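Local coordinates for 2-pyrone-4,6-dicarboxylic acid hydrolase, putative (Pseudomonas putida, PDB 2FFI), which is of unproven function but probably hydrolyses the lactone ring of 2-pyrone-4,6-dicarboxylate, at residues E141-V146 with V164-G169; K193-V198 with R230-S235. One frame throughout, in Å; residues are numbered along the deposited sequence.

Overall arrangement
Contacts 1 and 2 are two beta-alpha-beta units of one TIM barrel that share no strand and abut where 163-165 lies beside 194-199, the order in the parallel sheet being 139-142, 163-165, 194-199, 231-234. Their centres lie about 9 Å apart, and at the seam between them Ile165 O is 2.7 Å from Lys197 N and Ile165 N is 2.7 Å from Trp195 O. Inside the barrel Lys197 of contact 2 forms a salt bridge with Glu141 of contact 1, and Lys197 CE passes 3.5 Å from Asp166 OD2. A phosphate ion sits beyond the strand ends of contact 1, held by His167 and Arg110. On the helix side, Phe168 CZ meets Val198 CG2.

Contact 1 of 2, residues E141-V146 with V164-G169; sequences ELHRQV and VIDHFG. With PO4 (phosphate ion), chain C.
Two neighbouring parallel strands of the TIM barrel, 139-142 and 163-165, joined through helix 149-156 in a right-handed beta-alpha-beta crossover, meet here and run out into loops beside a bound phosphate ion. Glu141 pairs with Val164 and Leu142 with Ile165. Leu142 N donates to Val164 O (2.7 Å), and Asp166 N donates to Leu142 O (2.9 Å).

Glu141 and Val164 share the face turned to the barrel interior, the Glu141 CG methylene lying against Val164 CG1. The Glu141 chain is extended beyond CG and carries its carboxylate to that of Asp166, so that the two groups face each other with their planes turned 60° apart. Lys197 forms a salt bridge with Glu141 and Arg110 one with Asp166, so the acid pair has positive charge close by. On the other face Leu142 packs on Leu152, Val153 and Leu156 of the crossover helix.

Past the strand ends His143 and His167 meet in an offset edge-to-face pair, the edge of His167 toward the face of His143, with centroids 5.3 Å apart and planes at 84°. With His143 CG anti to the backbone N (chi1 -179°), the ring reaches out to His167, its CE1 3.7 Å from His167 CD2. Nearer the backbone, His143 CB passes 3.5 Å from Asp166 OD1. His167 ND1 is hydrogen-bonded to Ser199 OG. The phosphate, probably from the crystallisation liquor, is consistent with a site for an anionic group at the C-terminal ends of the strands, and Arg110 also bonds to it. It lies at the edge of the His167 ring, in its plane, where NE2 donates to PO4 O3 at 2.7 Å.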
loop_
_atom_site.group_PDB
_atom_site.type_symbol
_atom_site.label_atom_id
_atom_site.label_comp_id
_atom_site.label_asym_id
_atom_site.label_seq_id
_atom_site.Cartn_x
_atom_site.Cartn_y
_atom_site.Cartn_z
ATOM N N GLU A 141 3.188 -6.310 -2.879
ATOM C CA GLU A 141 2.790 -4.932 -3.169
ATOM C C GLU A 141 3.643 -4.298 -4.250
ATOM O O GLU A 141 4.870 -4.357 -4.199
ATOM C CB GLU A 141 2.880 -4.077 -1.908
ATOM C CG GLU A 141 1.738 -3.103 -1.755
ATOM C CD GLU A 141 2.003 -2.090 -0.669
ATOM O OE1 GLU A 141 2.639 -2.460 0.340
ATOM O OE2 GLU A 141 1.568 -0.927 -0.807
ATOM N N LEU A 142 2.983 -3.681 -5.218
ATOM C CA LEU A 142 3.678 -3.024 -6.313
ATOM C C LEU A 142 3.533 -1.508 -6.235
ATOM O O LEU A 142 2.533 -0.987 -5.745
ATOM C CB LEU A 142 3.143 -3.523 -7.656
ATOM C CG LEU A 142 3.888 -4.656 -8.365
ATOM C CD1 LEU A 142 4.809 -5.383 -7.416
ATOM C CD2 LEU A 142 2.873 -5.594 -8.987
ATOM N N HIS A 143 4.553 -0.809 -6.711
ATOM C CA HIS A 143 4.552 0.634 -6.718
ATOM C C HIS A 143 5.422 1.118 -7.877
ATOM O O HIS A 143 6.643 1.155 -7.762
ATOM C CB HIS A 143 5.095 1.143 -5.392
ATOM C CG HIS A 143 5.117 2.634 -5.290
ATOM N ND1 HIS A 143 4.255 3.443 -5.998
ATOM C CD2 HIS A 143 5.891 3.466 -4.553
ATOM C CE1 HIS A 143 4.495 4.712 -5.704
ATOM N NE2 HIS A 143 5.485 4.749 -4.828
ATOM N N ARG A 144 4.796 1.464 -8.999
ATOM C CA ARG A 144 5.542 1.939 -10.159
ATOM C C ARG A 144 4.602 2.556 -11.192
ATOM O O ARG A 144 3.389 2.397 -11.081
ATOM C CB ARG A 144 6.333 0.787 -10.782
ATOM C CG ARG A 144 7.595 1.243 -11.501
ATOM C CD ARG A 144 8.396 0.066 -12.022
ATOM N NE ARG A 144 9.814 0.396 -12.200
ATOM C CZ ARG A 144 10.280 1.249 -13.105
ATOM N NH1 ARG A 144 9.448 1.872 -13.932
ATOM N NH2 ARG A 144 11.582 1.473 -13.178
ATOM N N GLN A 145 5.143 3.256 -12.193
ATOM C CA GLN A 145 4.281 3.891 -13.200
ATOM C C GLN A 145 3.287 2.886 -13.736
ATOM O O GLN A 145 3.653 1.740 -13.968
ATOM C CB GLN A 145 5.070 4.420 -14.403
ATOM C CG GLN A 145 6.282 5.258 -14.109
ATOM C CD GLN A 145 7.513 4.416 -13.986
ATOM O OE1 GLN A 145 7.838 3.922 -12.913
ATOM N NE2 GLN A 145 8.195 4.224 -15.099
ATOM N N VAL A 146 2.052 3.314 -13.982
ATOM C CA VAL A 146 1.047 2.390 -14.493
ATOM C C VAL A 146 1.545 1.678 -15.735
ATOM O O VAL A 146 1.137 0.551 -16.008
ATOM C CB VAL A 146 -0.265 3.089 -14.877
ATOM C CG1 VAL A 146 -0.079 3.913 -16.137
ATOM C CG2 VAL A 146 -1.341 2.048 -15.097
ATOM N N VAL A 164 -1.066 -6.583 -4.902
ATOM C CA VAL A 164 -1.598 -5.293 -4.491
ATOM C C VAL A 164 -0.896 -4.148 -5.219
ATOM O O VAL A 164 0.315 -3.979 -5.069
ATOM C CB VAL A 164 -1.403 -5.068 -2.981
ATOM C CG1 VAL A 164 -1.947 -3.701 -2.594
ATOM C CG2 VAL A 164 -2.102 -6.157 -2.189
ATOM N N ILE A 165 -1.667 -3.360 -5.975
ATOM C CA ILE A 165 -1.147 -2.224 -6.738
ATOM C C ILE A 165 -1.334 -0.909 -5.981
ATOM O O ILE A 165 -2.445 -0.585 -5.571
ATOM C CB ILE A 165 -1.850 -2.136 -8.114
ATOM C CG1 ILE A 165 -1.582 -3.407 -8.901
ATOM C CG2 ILE A 165 -1.297 -0.990 -8.940
ATOM C CD1 ILE A 165 -2.352 -3.476 -10.170
ATOM N N ASP A 166 -0.245 -0.154 -5.810
ATOM C CA ASP A 166 -0.268 1.115 -5.073
ATOM C C ASP A 166 -0.735 2.345 -5.838
ATOM O O ASP A 166 -0.426 2.517 -7.014
ATOM C CB ASP A 166 1.117 1.433 -4.512
ATOM C CG ASP A 166 1.549 0.476 -3.420
ATOM O OD1 ASP A 166 2.679 0.658 -2.912
ATOM O OD2 ASP A 166 0.779 -0.450 -3.065
ATOM N N HIS A 167 -1.468 3.205 -5.136
ATOM C CA HIS A 167 -1.981 4.458 -5.670
ATOM C C HIS A 167 -2.562 4.398 -7.065
ATOM O O HIS A 167 -1.986 4.940 -7.996
ATOM C CB HIS A 167 -0.885 5.518 -5.663
ATOM C CG HIS A 167 -0.080 5.546 -4.407
ATOM N ND1 HIS A 167 -0.639 5.368 -3.164
ATOM C CD2 HIS A 167 1.243 5.747 -4.199
ATOM C CE1 HIS A 167 0.303 5.455 -2.242
ATOM N NE2 HIS A 167 1.454 5.685 -2.845
ATOM N N PHE A 168 -3.701 3.746 -7.217
ATOM C CA PHE A 168 -4.356 3.681 -8.522
ATOM C C PHE A 168 -3.451 3.123 -9.612
ATOM O O PHE A 168 -3.816 3.093 -10.791
ATOM C CB PHE A 168 -4.801 5.079 -8.934
ATOM C CG PHE A 168 -5.847 5.676 -8.038
ATOM C CD1 PHE A 168 -7.197 5.458 -8.287
ATOM C CD2 PHE A 168 -5.488 6.507 -6.978
ATOM C CE1 PHE A 168 -8.165 6.060 -7.508
ATOM C CE2 PHE A 168 -6.460 7.114 -6.190
ATOM C CZ PHE A 168 -7.802 6.894 -6.460
ATOM N N GLY A 169 -2.273 2.667 -9.226
ATOM C CA GLY A 169 -1.366 2.150 -10.223
ATOM C C GLY A 169 -0.416 3.252 -10.635
ATOM O O GLY A 169 0.357 3.096 -11.582
HETATM P P PO4 C . 4.896 5.646 -0.512
HETATM O O1 PO4 C . 5.360 4.358 0.061
HETATM O O2 PO4 C . 5.805 6.065 -1.608
HETATM O O3 PO4 C . 3.526 5.482 -1.052
HETATM O O4 PO4 C . 4.899 6.681 0.551
#

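Contact 2 of 2, residues K193-V198 with R230-S235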
loop_
_atom_site.group_PDB
_atom_site.type_symbol
_atom_site.label_atom_id
_atom_site.label_comp_id
_atom_site.label_asym_id
_atom_site.label_seq_id
_atom_site.Cartn_x
_atom_site.Cartn_y
_atom_site.Cartn_z
ATOM N N LYS A 193 -7.127 -12.259 -7.962
ATOM C CA LYS A 193 -5.951 -12.254 -7.112
ATOM C C LYS A 193 -5.248 -10.895 -7.200
ATOM O O LYS A 193 -4.159 -10.708 -6.663
ATOM C CB LYS A 193 -5.008 -13.391 -7.526
ATOM C CG LYS A 193 -5.581 -14.815 -7.348
ATOM C CD LYS A 193 -5.171 -15.489 -6.015
ATOM C CE LYS A 193 -3.657 -15.696 -5.914
ATOM N NZ LYS A 193 -3.228 -16.437 -4.695
ATOM N N VAL A 194 -5.883 -9.935 -7.861
ATOM C CA VAL A 194 -5.293 -8.607 -7.980
ATOM C C VAL A 194 -6.061 -7.506 -7.243
ATOM O O VAL A 194 -7.255 -7.273 -7.470
ATOM C CB VAL A 194 -5.094 -8.216 -9.465
ATOM C CG1 VAL A 194 -6.330 -8.553 -10.262
ATOM C CG2 VAL A 194 -4.749 -6.730 -9.575
ATOM N N TRP A 195 -5.342 -6.844 -6.339
ATOM C CA TRP A 195 -5.885 -5.764 -5.529
ATOM C C TRP A 195 -5.275 -4.460 -5.975
ATOM O O TRP A 195 -4.125 -4.399 -6.419
ATOM C CB TRP A 195 -5.543 -5.970 -4.055
ATOM C CG TRP A 195 -6.461 -6.885 -3.350
ATOM C CD1 TRP A 195 -7.539 -6.542 -2.589
ATOM C CD2 TRP A 195 -6.416 -8.307 -3.367
ATOM N NE1 TRP A 195 -8.181 -7.671 -2.131
ATOM C CE2 TRP A 195 -7.513 -8.767 -2.597
ATOM C CE3 TRP A 195 -5.566 -9.239 -3.967
ATOM C CZ2 TRP A 195 -7.769 -10.117 -2.406
ATOM C CZ3 TRP A 195 -5.824 -10.585 -3.780
ATOM C CH2 TRP A 195 -6.919 -11.014 -3.007
ATOM N N VAL A 196 -6.057 -3.405 -5.841
ATOM C CA VAL A 196 -5.594 -2.096 -6.208
ATOM C C VAL A 196 -5.946 -1.123 -5.091
ATOM O O VAL A 196 -7.086 -1.076 -4.619
ATOM C CB VAL A 196 -6.235 -1.649 -7.524
ATOM C CG1 VAL A 196 -7.729 -1.848 -7.445
ATOM C CG2 VAL A 196 -5.888 -0.191 -7.799
ATOM N N LYS A 197 -4.946 -0.363 -4.658
ATOM C CA LYS A 197 -5.127 0.614 -3.596
ATOM C C LYS A 197 -5.451 1.998 -4.131
ATOM O O LYS A 197 -4.775 2.515 -5.024
ATOM C CB LYS A 197 -3.878 0.699 -2.709
ATOM C CG LYS A 197 -3.898 -0.244 -1.532
ATOM C CD LYS A 197 -2.900 0.138 -0.441
ATOM C CE LYS A 197 -1.592 -0.630 -0.565
ATOM N NZ LYS A 197 -0.881 -0.784 0.739
ATOM N N VAL A 198 -6.512 2.581 -3.585
ATOM C CA VAL A 198 -6.934 3.921 -3.953
ATOM C C VAL A 198 -6.416 4.828 -2.825
ATOM O O VAL A 198 -7.023 4.963 -1.768
ATOM C CB VAL A 198 -8.482 3.989 -4.102
ATOM C CG1 VAL A 198 -9.147 2.959 -3.217
ATOM C CG2 VAL A 198 -8.983 5.390 -3.763
ATOM N N ARG A 230 -12.007 -5.555 -4.002
ATOM C CA ARG A 230 -10.624 -5.528 -4.437
ATOM C C ARG A 230 -10.008 -4.149 -4.375
ATOM O O ARG A 230 -8.848 -3.974 -4.732
ATOM C CB ARG A 230 -10.508 -6.082 -5.852
ATOM C CG ARG A 230 -10.697 -7.577 -5.915
ATOM C CD ARG A 230 -9.483 -8.292 -5.393
ATOM N NE ARG A 230 -9.714 -9.730 -5.345
ATOM C CZ ARG A 230 -10.524 -10.320 -4.477
ATOM N NH1 ARG A 230 -10.679 -11.632 -4.503
ATOM N NH2 ARG A 230 -11.172 -9.599 -3.576
ATOM N N LEU A 231 -10.781 -3.171 -3.916
ATOM C CA LEU A 231 -10.286 -1.811 -3.783
ATOM C C LEU A 231 -10.301 -1.381 -2.316
ATOM O O LEU A 231 -11.296 -1.569 -1.618
ATOM C CB LEU A 231 -11.138 -0.862 -4.616
ATOM C CG LEU A 231 -10.895 -0.906 -6.131
ATOM C CD1 LEU A 231 -11.309 -2.241 -6.660
ATOM C CD2 LEU A 231 -11.691 0.190 -6.845
HETATM N N MSE A 232 -9.195 -0.813 -1.845
HETATM C CA MSE A 232 -9.118 -0.362 -0.459
HETATM C C MSE A 232 -8.461 1.007 -0.370
HETATM O O MSE A 232 -7.571 1.333 -1.156
HETATM C CB MSE A 232 -8.326 -1.349 0.389
HETATM C CG MSE A 232 -6.846 -1.330 0.127
HETATM SE SE MSE A 232 -6.060 -3.040 0.538
HETATM C CE MSE A 232 -5.816 -3.633 -1.265
ATOM N N TRP A 233 -8.896 1.803 0.601
ATOM C CA TRP A 233 -8.350 3.143 0.781
ATOM C C TRP A 233 -7.126 3.220 1.675
ATOM O O TRP A 233 -7.050 2.553 2.705
ATOM C CB TRP A 233 -9.413 4.078 1.363
ATOM C CG TRP A 233 -8.900 5.461 1.667
ATOM C CD1 TRP A 233 -8.869 6.533 0.820
ATOM C CD2 TRP A 233 -8.361 5.923 2.926
ATOM N NE1 TRP A 233 -8.348 7.633 1.478
ATOM C CE2 TRP A 233 -8.036 7.286 2.766
ATOM C CE3 TRP A 233 -8.124 5.313 4.170
ATOM C CZ2 TRP A 233 -7.494 8.054 3.799
ATOM C CZ3 TRP A 233 -7.574 6.081 5.207
ATOM C CH2 TRP A 233 -7.271 7.439 5.011
ATOM N N GLY A 234 -6.179 4.063 1.283
ATOM C CA GLY A 234 -4.981 4.262 2.082
ATOM C C GLY A 234 -4.763 5.737 2.383
ATOM O O GLY A 234 -5.178 6.585 1.611
ATOM N N SER A 235 -4.139 6.066 3.503
ATOM C CA SER A 235 -3.910 7.467 3.799
ATOM C C SER A 235 -2.548 7.864 3.228
ATOM O O SER A 235 -2.351 8.993 2.762
ATOM C CB SER A 235 -3.927 7.707 5.307
ATOM O OG SER A 235 -2.919 6.952 5.965
#
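Trp195 and Arg230 meet at the start of the pairing of strands 194-199 and 231-234 in the TIM barrel, two parallel strands joined by helix 208-225 as a beta-alpha-beta unit. The backbone bonds run in parallel register: Val196 N donates to Arg230 O at 3.1 Å, Met232 N gives a weak bond to Val196 O, Val198 N reaches Met232 O at 2.9 Å, and Gly234 N donates to Val198 O at 3.3 Å. The short strand axes diverge by 34°, the twist expected of a barrel wall.

The stacked pair lies at the N-terminal end of the pairing. Arg230 lays its guanidinium flat on the Trp195 indole, planes 16° apart, with CZ 3.5 Å from Trp195 CZ2. Its CD sits over the five-membered ring in a CH-pi contact, and the bend at chi2 (-75°) turns the chain back across the indole. The NE hydrogen goes to Gly192 O, which helps fix the rotation of the flat group.

Apolar contacts lie on both faces. Val196 and Leu231 run side by side toward helix 208-225, CG1 of the valine 3.6 Å from CG of the leucine. On the barrel-interior face Lys197 and selenomethionine Met232 touch through their CG atoms, while Met232 bends at chi3 so that its CE lies 3.6 Å from Trp195 CD1.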